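LRR receptor-like serine/threonine-protein kinase RGI3 (Arabidopsis thaliana, PDB 5HZ0) acts as a receptor of RGF peptide hormones, which maintain the root stem cell niche, and forms heterodimers with SERK co-receptors once peptide is bound. Local coordinates at residues I309-T315 and F332-L338; P295-T299 and P319-L325; L111-F117 and N134-A140. The protein carries 5 engineered substitutions. All blocks are in the same frame, centred on the assembly; numbering follows the deposited sequence.

Contact 1 of 3, residues I309-T315 and F332-L338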
loop_
_atom_site.group_PDB
_atom_site.type_symbol
_atom_site.label_atom_id
_atom_site.label_comp_id
_atom_site.label_asym_id
_atom_site.label_seq_id
_atom_site.Cartn_x
_atom_site.Cartn_y
_atom_site.Cartn_z
ATOM N N ILE A 309 1.657 -5.404 -13.944
ATOM C CA ILE A 309 2.801 -5.008 -14.760
ATOM C C ILE A 309 3.157 -3.524 -14.701
ATOM O O ILE A 309 3.784 -2.988 -15.617
ATOM C CB ILE A 309 2.716 -5.569 -16.189
ATOM C CG1 ILE A 309 1.504 -4.999 -16.924
ATOM C CG2 ILE A 309 2.688 -7.109 -16.137
ATOM C CD1 ILE A 309 1.463 -5.380 -18.377
ATOM N N ASP A 310 2.607 -2.828 -13.720
ATOM C CA ASP A 310 2.759 -1.379 -13.630
ATOM C C ASP A 310 4.205 -0.926 -13.412
ATOM O O ASP A 310 5.080 -1.725 -13.055
ATOM C CB ASP A 310 1.885 -0.828 -12.514
ATOM C CG ASP A 310 2.225 -1.424 -11.180
ATOM O OD1 ASP A 310 1.873 -2.606 -10.953
ATOM O OD2 ASP A 310 2.843 -0.713 -10.356
ATOM N N ASN A 311 4.441 0.359 -13.690
ATOM C CA ASN A 311 5.733 0.991 -13.507
ATOM C C ASN A 311 6.865 0.267 -14.227
ATOM O O ASN A 311 7.799 -0.249 -13.610
ATOM C CB ASN A 311 6.038 1.177 -12.024
ATOM C CG ASN A 311 5.272 2.341 -11.420
ATOM O OD1 ASN A 311 5.704 3.492 -11.506
ATOM N ND2 ASN A 311 4.134 2.052 -10.808
ATOM N N ASN A 312 6.763 0.261 -15.551
ATOM C CA ASN A 312 7.776 -0.329 -16.416
ATOM C C ASN A 312 7.931 0.496 -17.696
ATOM O O ASN A 312 7.547 1.666 -17.752
ATOM C CB ASN A 312 7.420 -1.774 -16.763
ATOM C CG ASN A 312 7.674 -2.728 -15.618
ATOM O OD1 ASN A 312 8.823 -3.022 -15.305
ATOM N ND2 ASN A 312 6.600 -3.221 -14.984
ATOM N N LEU A 313 8.609 -0.091 -18.668
ATOM C CA LEU A 313 8.766 0.470 -20.010
ATOM C C LEU A 313 7.886 -0.152 -21.130
ATOM O O LEU A 313 8.227 -0.064 -22.310
ATOM C CB LEU A 313 10.257 0.583 -20.389
ATOM C CG LEU A 313 11.173 1.331 -19.394
ATOM C CD1 LEU A 313 12.627 1.257 -19.847
ATOM C CD2 LEU A 313 10.759 2.791 -19.144
ATOM N N ILE A 314 6.864 -0.914 -20.771
ATOM C CA ILE A 314 6.108 -1.692 -21.776
ATOM C C ILE A 314 5.403 -0.824 -22.827
ATOM O O ILE A 314 4.684 0.119 -22.490
ATOM C CB ILE A 314 5.134 -2.634 -21.093
ATOM C CG1 ILE A 314 5.893 -3.437 -20.032
ATOM C CG2 ILE A 314 4.377 -3.525 -22.134
ATOM C CD1 ILE A 314 5.006 -4.261 -19.132
ATOM N N THR A 315 5.661 -1.111 -24.098
ATOM C CA THR A 315 5.055 -0.367 -25.200
ATOM C C THR A 315 4.003 -1.222 -25.881
ATOM O O THR A 315 3.858 -2.385 -25.568
ATOM C CB THR A 315 6.108 -0.044 -26.269
ATOM O OG1 THR A 315 6.871 -1.226 -26.522
ATOM C CG2 THR A 315 7.050 1.050 -25.793
ATOM N N PHE A 332 -3.355 -4.244 -13.459
ATOM C CA PHE A 332 -2.587 -3.011 -13.276
ATOM C C PHE A 332 -1.474 -2.944 -14.312
ATOM O O PHE A 332 -0.489 -3.690 -14.237
ATOM C CB PHE A 332 -1.971 -2.925 -11.865
ATOM C CG PHE A 332 -2.977 -2.700 -10.759
ATOM C CD1 PHE A 332 -4.335 -2.584 -11.033
ATOM C CD2 PHE A 332 -2.558 -2.600 -9.437
ATOM C CE1 PHE A 332 -5.265 -2.388 -9.996
ATOM C CE2 PHE A 332 -3.469 -2.400 -8.407
ATOM C CZ PHE A 332 -4.828 -2.286 -8.686
ATOM N N ALA A 333 -1.689 -2.099 -15.318
ATOM C CA ALA A 333 -0.671 -1.669 -16.288
ATOM C C ALA A 333 -0.164 -0.205 -16.176
ATOM O O ALA A 333 0.428 0.307 -17.133
ATOM C CB ALA A 333 -1.106 -1.994 -17.702
ATOM N N TRP A 334 -0.508 0.504 -15.098
ATOM C CA TRP A 334 -0.204 1.944 -15.001
ATOM C C TRP A 334 1.291 2.291 -15.047
ATOM O O TRP A 334 2.136 1.467 -14.721
ATOM C CB TRP A 334 -0.912 2.621 -13.812
ATOM C CG TRP A 334 -0.583 2.113 -12.425
ATOM C CD1 TRP A 334 -1.091 0.994 -11.810
ATOM C CD2 TRP A 334 0.293 2.734 -11.462
ATOM N NE1 TRP A 334 -0.565 0.875 -10.537
ATOM C CE2 TRP A 334 0.282 1.928 -10.304
ATOM C CE3 TRP A 334 1.087 3.889 -11.473
ATOM C CZ2 TRP A 334 1.030 2.246 -9.171
ATOM C CZ3 TRP A 334 1.826 4.199 -10.353
ATOM C CH2 TRP A 334 1.796 3.379 -9.218
ATOM N N GLN A 335 1.593 3.508 -15.506
ATOM C CA GLN A 335 2.972 3.994 -15.670
ATOM C C GLN A 335 3.754 3.090 -16.608
ATOM O O GLN A 335 4.736 2.442 -16.224
ATOM C CB GLN A 335 3.694 4.160 -14.318
ATOM C CG GLN A 335 5.006 4.926 -14.376
ATOM C CD GLN A 335 4.847 6.309 -15.013
ATOM O OE1 GLN A 335 4.453 7.271 -14.348
ATOM N NE2 GLN A 335 5.127 6.398 -16.318
ATOM N N ASN A 336 3.297 3.069 -17.853
ATOM C CA ASN A 336 4.011 2.424 -18.938
ATOM C C ASN A 336 3.976 3.291 -20.196
ATOM O O ASN A 336 3.593 4.457 -20.149
ATOM C CB ASN A 336 3.404 1.045 -19.244
ATOM C CG ASN A 336 3.935 -0.013 -18.339
ATOM O OD1 ASN A 336 5.115 -0.369 -18.425
ATOM N ND2 ASN A 336 3.080 -0.513 -17.437
ATOM N N LYS A 337 4.425 2.716 -21.301
ATOM C CA LYS A 337 4.306 3.294 -22.638
ATOM C C LYS A 337 3.133 2.784 -23.517
ATOM O O LYS A 337 3.221 2.837 -24.748
ATOM C CB LYS A 337 5.640 3.240 -23.375
ATOM C CG LYS A 337 6.463 4.471 -23.192
ATOM C CD LYS A 337 7.028 4.599 -21.811
ATOM C CE LYS A 337 7.753 5.953 -21.718
ATOM N NZ LYS A 337 7.945 6.431 -20.318
ATOM N N LEU A 338 2.135 2.140 -22.920
ATOM C CA LEU A 338 1.002 1.611 -23.688
ATOM C C LEU A 338 0.305 2.647 -24.584
ATOM O O LEU A 338 0.032 3.759 -24.140
ATOM C CB LEU A 338 -0.039 0.998 -22.747
ATOM C CG LEU A 338 0.367 -0.149 -21.825
ATOM C CD1 LEU A 338 -0.804 -0.507 -20.928
ATOM C CD2 LEU A 338 0.844 -1.361 -22.601
#
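Asn336 and Ile309 meet where two successive turns of the leucine-rich-repeat solenoid leave their strands, and Asn336 holds the asparagine position of the LxxLxLxxN repeat motif. With CG anti to its carbonyl carbon (chi1 -84°), the amide of Asn336 leans toward segment 309-315 and works at both ends. Its ND2 donates to Ile309 O at 3.2 Å and also to Ala333 O in its own turn, while OD1 accepts from Ile314 N at 3.0 Å. Ile309 O is gripped twice, because ND2 of Asn312, the matching asparagine one repeat earlier, approaches it from the opposite face of the carbonyl plane. Backbone bonds such as Asn311 N to Trp334 O, 2.8 Å, fix the spacing of the turns.

Toward the bound peptide the contact is made on one face of the Trp334 indole. Asp310 and Trp334 run side by side, the carboxylate only 13° from the indole plane, and Asp310 CB makes a CH-pi contact 3.6 Å from the centroid of the five-membered ring of Trp334. Over the same face, toward the outer rim of the six-membered ring, stands the amide of Asn311, turned 82° to the indole. Both polar groups thus back a tryptophan whose NE1 bonds the peptide backbone. Asn311 ND2 is steadied in turn by Asp310 OD2, 3.1 Å away, which accepts through its anti lone pair.

Contact 2 of 3, residues P295-T299 and P319-L325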
loop_
_atom_site.group_PDB
_atom_site.type_symbol
_atom_site.label_atom_id
_atom_site.label_comp_id
_atom_site.label_asym_id
_atom_site.label_seq_id
_atom_site.Cartn_x
_atom_site.Cartn_y
_atom_site.Cartn_z
ATOM N N PRO A 295 2.929 -9.803 -24.401
ATOM C CA PRO A 295 2.842 -10.865 -25.412
ATOM C C PRO A 295 1.469 -11.539 -25.397
ATOM O O PRO A 295 0.916 -11.783 -24.330
ATOM C CB PRO A 295 3.945 -11.846 -24.986
ATOM C CG PRO A 295 4.126 -11.607 -23.510
ATOM C CD PRO A 295 3.886 -10.128 -23.324
ATOM N N GLU A 296 0.934 -11.847 -26.571
ATOM C CA GLU A 296 -0.399 -12.430 -26.659
ATOM C C GLU A 296 -0.495 -13.772 -25.963
ATOM O O GLU A 296 -1.559 -14.142 -25.483
ATOM C CB GLU A 296 -0.841 -12.560 -28.109
ATOM C CG GLU A 296 -1.039 -11.220 -28.761
ATOM C CD GLU A 296 -2.172 -11.225 -29.732
ATOM O OE1 GLU A 296 -3.300 -10.853 -29.332
ATOM O OE2 GLU A 296 -1.931 -11.611 -30.892
ATOM N N GLU A 297 0.626 -14.480 -25.884
ATOM C CA GLU A 297 0.641 -15.808 -25.297
ATOM C C GLU A 297 0.283 -15.781 -23.819
ATOM O O GLU A 297 -0.153 -16.790 -23.270
ATOM C CB GLU A 297 1.979 -16.506 -25.549
ATOM C CG GLU A 297 2.985 -15.598 -26.207
ATOM C CD GLU A 297 3.199 -15.922 -27.667
ATOM O OE1 GLU A 297 3.349 -17.114 -27.986
ATOM O OE2 GLU A 297 3.228 -14.982 -28.486
ATOM N N LEU A 298 0.430 -14.617 -23.194
ATOM C CA LEU A 298 0.045 -14.420 -21.792
ATOM C C LEU A 298 -1.462 -14.609 -21.631
ATOM O O LEU A 298 -1.951 -15.020 -20.577
ATOM C CB LEU A 298 0.416 -13.003 -21.338
ATOM C CG LEU A 298 1.296 -12.743 -20.115
ATOM C CD1 LEU A 298 0.923 -11.393 -19.508
ATOM C CD2 LEU A 298 1.215 -13.842 -19.071
ATOM N N THR A 299 -2.201 -14.295 -22.686
ATOM C CA THR A 299 -3.642 -14.506 -22.678
ATOM C C THR A 299 -4.005 -16.000 -22.719
ATOM O O THR A 299 -5.166 -16.349 -22.563
ATOM C CB THR A 299 -4.335 -13.786 -23.844
ATOM O OG1 THR A 299 -3.956 -14.411 -25.074
ATOM C CG2 THR A 299 -3.945 -12.305 -23.880
ATOM N N PRO A 319 -3.547 -6.269 -25.648
ATOM C CA PRO A 319 -4.104 -7.266 -26.575
ATOM C C PRO A 319 -5.600 -7.543 -26.341
ATOM O O PRO A 319 -6.036 -7.640 -25.198
ATOM C CB PRO A 319 -3.265 -8.522 -26.293
ATOM C CG PRO A 319 -2.684 -8.310 -24.919
ATOM C CD PRO A 319 -2.500 -6.826 -24.775
ATOM N N SER A 320 -6.368 -7.682 -27.418
ATOM C CA SER A 320 -7.800 -7.979 -27.298
ATOM C C SER A 320 -8.058 -9.385 -26.759
ATOM O O SER A 320 -9.045 -9.609 -26.050
ATOM C CB SER A 320 -8.477 -7.792 -28.637
ATOM O OG SER A 320 -7.732 -8.474 -29.624
ATOM N N LEU A 321 -7.136 -10.315 -27.025
ATOM C CA LEU A 321 -7.269 -11.702 -26.544
ATOM C C LEU A 321 -7.288 -11.791 -25.023
ATOM O O LEU A 321 -7.407 -12.865 -24.443
ATOM C CB LEU A 321 -6.216 -12.637 -27.140
ATOM C CG LEU A 321 -6.524 -13.037 -28.584
ATOM C CD1 LEU A 321 -5.469 -13.982 -29.155
ATOM C CD2 LEU A 321 -7.908 -13.636 -28.675
ATOM N N MET A 322 -7.131 -10.643 -24.390
ATOM C CA MET A 322 -7.330 -10.501 -22.962
ATOM C C MET A 322 -8.696 -11.037 -22.528
ATOM O O MET A 322 -8.883 -11.413 -21.365
ATOM C CB MET A 322 -7.224 -9.025 -22.597
ATOM C CG MET A 322 -6.671 -8.792 -21.234
ATOM S SD MET A 322 -4.985 -8.152 -21.190
ATOM C CE MET A 322 -4.897 -8.023 -19.415
ATOM N N SER A 323 -9.654 -11.070 -23.454
ATOM C CA SER A 323 -10.961 -11.673 -23.157
ATOM C C SER A 323 -10.844 -13.136 -22.705
ATOM O O SER A 323 -11.688 -13.639 -21.966
ATOM C CB SER A 323 -11.888 -11.565 -24.364
ATOM O OG SER A 323 -11.146 -11.652 -25.570
ATOM N N ASN A 324 -9.778 -13.811 -23.118
ATOM C CA ASN A 324 -9.559 -15.187 -22.696
ATOM C C ASN A 324 -9.261 -15.377 -21.219
ATOM O O ASN A 324 -9.459 -16.474 -20.692
ATOM C CB ASN A 324 -8.481 -15.863 -23.535
ATOM C CG ASN A 324 -9.037 -16.468 -24.792
ATOM O OD1 ASN A 324 -9.807 -17.427 -24.740
ATOM N ND2 ASN A 324 -8.667 -15.908 -25.934
ATOM N N LEU A 325 -8.813 -14.334 -20.525
ATOM C CA LEU A 325 -8.549 -14.546 -19.118
ATOM C C LEU A 325 -9.845 -14.222 -18.415
ATOM O O LEU A 325 -10.140 -13.061 -18.118
ATOM C CB LEU A 325 -7.465 -13.589 -18.656
ATOM C CG LEU A 325 -6.271 -13.525 -19.602
ATOM C CD1 LEU A 325 -5.481 -12.276 -19.373
ATOM C CD2 LEU A 325 -5.416 -14.758 -19.385
#
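Thr299 and Leu321 bring together two 3-10 segments, 296-299 and 320-324, from successive leucine-rich repeats, where such short helical turns form the convex side of the solenoid. The central contact sets a side chain against backbone. Thr299 projects toward segment 319-325, its CB 3.3 Å from Leu321 O and its methyl CG2 3.6 Å from Leu321 C. A chi1 of 68° turns OG1 back toward its own 3-10 turn and leaves the methyl facing the neighbour; OG1 also brushes Leu321 CB at 3.5 Å. Replacing Thr299 by a glycine would probably open a gap beside the Leu321 carbonyl and slacken the fit of the two turns.

Carbon-to-oxygen packing continues to either end. Leu325 directs CD2 onto two successive carbonyls of the facing turn, 3.7 Å from Leu298 O and 3.6 Å from Thr299 O. At the outer end the bent chain of Glu296 crosses Leu321 at about a right angle, and OE1 lies 3.8 Å from Pro319 CB.

Hydrogen bonds among these residues stay within each turn; Ser323 N and OG both donate to Ser320 O, which Ser345 OG also bonds. Between the segments the fit is van der Waals, consistent with shape rather than polar pairing governing how they sit together.

Contact 3 of 3, residues L111-F117 and N134-A140; sequences LVELMLF and NLQVLRA
Leu114 and Leu138 lie side by side on the inward face of two parallel strands, Leu114 CD2 3.8 Å from Leu138 CD1. Leu135 extends this apolar centre by bringing CD1 to 4.2 Å from Leu114 CB. All three belong to the leucine core of the solenoid. Between the strands the backbones bond in parallel fashion through Leu114, its N to Val137 O at 2.9 Å and Arg139 N to Leu114 O at 3.2 Å, while just ahead of the strands Val112 O is shared by Gln136 N and Val137 N.

The other face carries mixed chains. Met115, bent at chi2, lays CE 3.6 Å from Val137 CG1 and its sulfur across Arg139 CD, and Glu113 OE1 rests on Val137 CB. At the polar edge the guanidinium of Arg139 lies on the Phe117 ring, centres 4.5 Å apart and planes at 22°, an off-centre cation-pi stack. Both residues belong to the peptide-recognition motifs: Arg139 NE bonds a modified side chain of the bound peptide, against which Phe117 also packs.

Strands 113-115 and 137-139 run only 7° apart. Strand 89-91 flanks the first through backbone bonds to Glu113 and Met115, and strand 162-164 lies beyond the second, where Met162 touches Val137 and Arg139 and Leu163 meets Leu138.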
loop_
_atom_site.group_PDB
_atom_site.type_symbol
_atom_site.label_atom_id
_atom_site.label_comp_id
_atom_site.label_asym_id
_atom_site.label_seq_id
_atom_site.Cartn_x
_atom_site.Cartn_y
_atom_site.Cartn_z
ATOM N N LEU A 111 18.175 -35.517 15.437
ATOM C CA LEU A 111 17.252 -34.390 15.362
ATOM C C LEU A 111 16.606 -34.299 13.984
ATOM O O LEU A 111 17.288 -34.367 12.962
ATOM C CB LEU A 111 17.979 -33.085 15.693
ATOM C CG LEU A 111 17.101 -31.861 15.964
ATOM C CD1 LEU A 111 16.130 -32.158 17.108
ATOM C CD2 LEU A 111 17.955 -30.600 16.258
ATOM N N VAL A 112 15.286 -34.137 13.977
ATOM C CA VAL A 112 14.491 -34.053 12.756
ATOM C C VAL A 112 13.863 -32.668 12.629
ATOM O O VAL A 112 13.983 -31.999 11.598
ATOM C CB VAL A 112 13.405 -35.169 12.674
ATOM C CG1 VAL A 112 12.548 -34.986 11.430
ATOM C CG2 VAL A 112 14.053 -36.539 12.662
ATOM N N GLU A 113 13.101 -32.296 13.650
ATOM C CA GLU A 113 12.485 -30.980 13.727
ATOM C C GLU A 113 13.287 -30.074 14.669
ATOM O O GLU A 113 13.615 -30.471 15.790
ATOM C CB GLU A 113 11.058 -31.130 14.254
ATOM C CG GLU A 113 10.305 -32.322 13.665
ATOM C CD GLU A 113 9.933 -32.116 12.208
ATOM O OE1 GLU A 113 9.811 -30.945 11.790
ATOM O OE2 GLU A 113 9.775 -33.112 11.475
ATOM N N LEU A 114 13.618 -28.869 14.215
ATOM C CA LEU A 114 14.223 -27.862 15.094
ATOM C C LEU A 114 13.518 -26.518 14.915
ATOM O O LEU A 114 13.644 -25.887 13.864
ATOM C CB LEU A 114 15.716 -27.704 14.780
ATOM C CG LEU A 114 16.434 -26.523 15.436
ATOM C CD1 LEU A 114 16.489 -26.720 16.936
ATOM C CD2 LEU A 114 17.832 -26.311 14.854
ATOM N N MET A 115 12.796 -26.069 15.941
ATOM C CA MET A 115 12.074 -24.800 15.856
ATOM C C MET A 115 12.633 -23.778 16.845
ATOM O O MET A 115 12.366 -23.860 18.041
ATOM C CB MET A 115 10.593 -25.027 16.174
ATOM C CG MET A 115 9.971 -26.247 15.492
ATOM S SD MET A 115 9.627 -25.932 13.757
ATOM C CE MET A 115 8.920 -27.497 13.244
ATOM N N LEU A 116 13.407 -22.823 16.337
ATOM C CA LEU A 116 13.909 -21.691 17.135
ATOM C C LEU A 116 13.224 -20.347 16.874
ATOM O O LEU A 116 13.576 -19.345 17.485
ATOM C CB LEU A 116 15.428 -21.556 16.989
ATOM C CG LEU A 116 16.140 -22.897 17.196
ATOM C CD1 LEU A 116 17.640 -22.788 16.904
ATOM C CD2 LEU A 116 15.877 -23.458 18.597
ATOM N N PHE A 117 12.247 -20.330 15.974
ATOM C CA PHE A 117 11.731 -19.069 15.443
ATOM C C PHE A 117 11.034 -18.184 16.483
ATOM O O PHE A 117 10.655 -18.653 17.551
ATOM C CB PHE A 117 10.830 -19.308 14.220
ATOM C CG PHE A 117 9.524 -20.002 14.536
ATOM C CD1 PHE A 117 8.402 -19.275 14.903
ATOM C CD2 PHE A 117 9.414 -21.381 14.435
ATOM C CE1 PHE A 117 7.201 -19.909 15.182
ATOM C CE2 PHE A 117 8.212 -22.017 14.713
ATOM C CZ PHE A 117 7.108 -21.279 15.082
ATOM N N ASN A 134 19.625 -36.125 9.629
ATOM C CA ASN A 134 18.195 -36.403 9.626
ATOM C C ASN A 134 17.342 -35.157 9.700
ATOM O O ASN A 134 16.116 -35.247 9.715
ATOM C CB ASN A 134 17.844 -37.306 10.800
ATOM C CG ASN A 134 18.646 -38.567 10.799
ATOM O OD1 ASN A 134 19.376 -38.849 11.746
ATOM N ND2 ASN A 134 18.534 -39.335 9.724
ATOM N N LEU A 135 17.992 -33.997 9.795
ATOM C CA LEU A 135 17.261 -32.746 9.928
ATOM C C LEU A 135 16.368 -32.534 8.714
ATOM O O LEU A 135 16.791 -32.685 7.574
ATOM C CB LEU A 135 18.204 -31.564 10.113
ATOM C CG LEU A 135 17.522 -30.270 10.561
ATOM C CD1 LEU A 135 16.794 -30.528 11.887
ATOM C CD2 LEU A 135 18.543 -29.142 10.688
ATOM N N GLN A 136 15.120 -32.195 8.985
ATOM C CA GLN A 136 14.097 -32.026 7.956
ATOM C C GLN A 136 13.606 -30.581 7.931
ATOM O O GLN A 136 13.555 -29.951 6.887
ATOM C CB GLN A 136 12.958 -33.028 8.147
ATOM C CG GLN A 136 13.327 -34.453 7.729
ATOM C CD GLN A 136 12.203 -35.478 7.992
ATOM O OE1 GLN A 136 11.023 -35.170 7.852
ATOM N NE2 GLN A 136 12.580 -36.691 8.373
ATOM N N VAL A 137 13.158 -30.110 9.088
ATOM C CA VAL A 137 12.704 -28.745 9.261
ATOM C C VAL A 137 13.621 -27.971 10.214
ATOM O O VAL A 137 13.813 -28.358 11.365
ATOM C CB VAL A 137 11.264 -28.716 9.834
ATOM C CG1 VAL A 137 10.863 -27.304 10.186
ATOM C CG2 VAL A 137 10.266 -29.329 8.844
ATOM N N LEU A 138 14.207 -26.885 9.714
ATOM C CA LEU A 138 14.884 -25.926 10.559
ATOM C C LEU A 138 14.229 -24.591 10.290
ATOM O O LEU A 138 14.282 -24.085 9.174
ATOM C CB LEU A 138 16.393 -25.871 10.260
ATOM C CG LEU A 138 17.188 -24.555 10.465
ATOM C CD1 LEU A 138 17.131 -24.003 11.884
ATOM C CD2 LEU A 138 18.616 -24.749 10.049
ATOM N N ARG A 139 13.571 -24.037 11.303
ATOM C CA ARG A 139 13.018 -22.702 11.176
ATOM C C ARG A 139 13.482 -21.859 12.341
ATOM O O ARG A 139 13.047 -22.069 13.482
ATOM C CB ARG A 139 11.501 -22.778 11.177
ATOM C CG ARG A 139 10.934 -23.799 10.203
ATOM C CD ARG A 139 9.435 -23.893 10.347
ATOM N NE ARG A 139 8.831 -22.579 10.203
ATOM C CZ ARG A 139 7.626 -22.256 10.650
ATOM N NH1 ARG A 139 7.177 -21.021 10.490
ATOM N NH2 ARG A 139 6.877 -23.155 11.267
ATOM N N ALA A 140 14.410 -20.952 12.023
ATOM C CA ALA A 140 15.012 -19.956 12.939
ATOM C C ALA A 140 14.616 -18.484 12.735
ATOM O O ALA A 140 15.215 -17.600 13.340
ATOM C CB ALA A 140 16.515 -20.106 12.974
#

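How the contacts relate
From the N terminus, contact 3 comes first, joining residues 111-117 to 134-140 across 16 intervening residues, which brings successive turns of the solenoid together. The chain then coils through several more repeats before contact 2 opens at 295-299. Contact 1 opens at 309-315, inside that span; contact 2 closes at 319-325 and contact 1 at 332-338, so these two loops cross. Their centres lie 16 Å apart: contact 2 joins 3-10 turns on the convex side, contact 1 the turns following the strands. Contact 3 lies 43 Å from contact 1 between centres, yet residues of both reach the bound peptide, consistent with its running along the intervening repeats, where further recognition motifs lie.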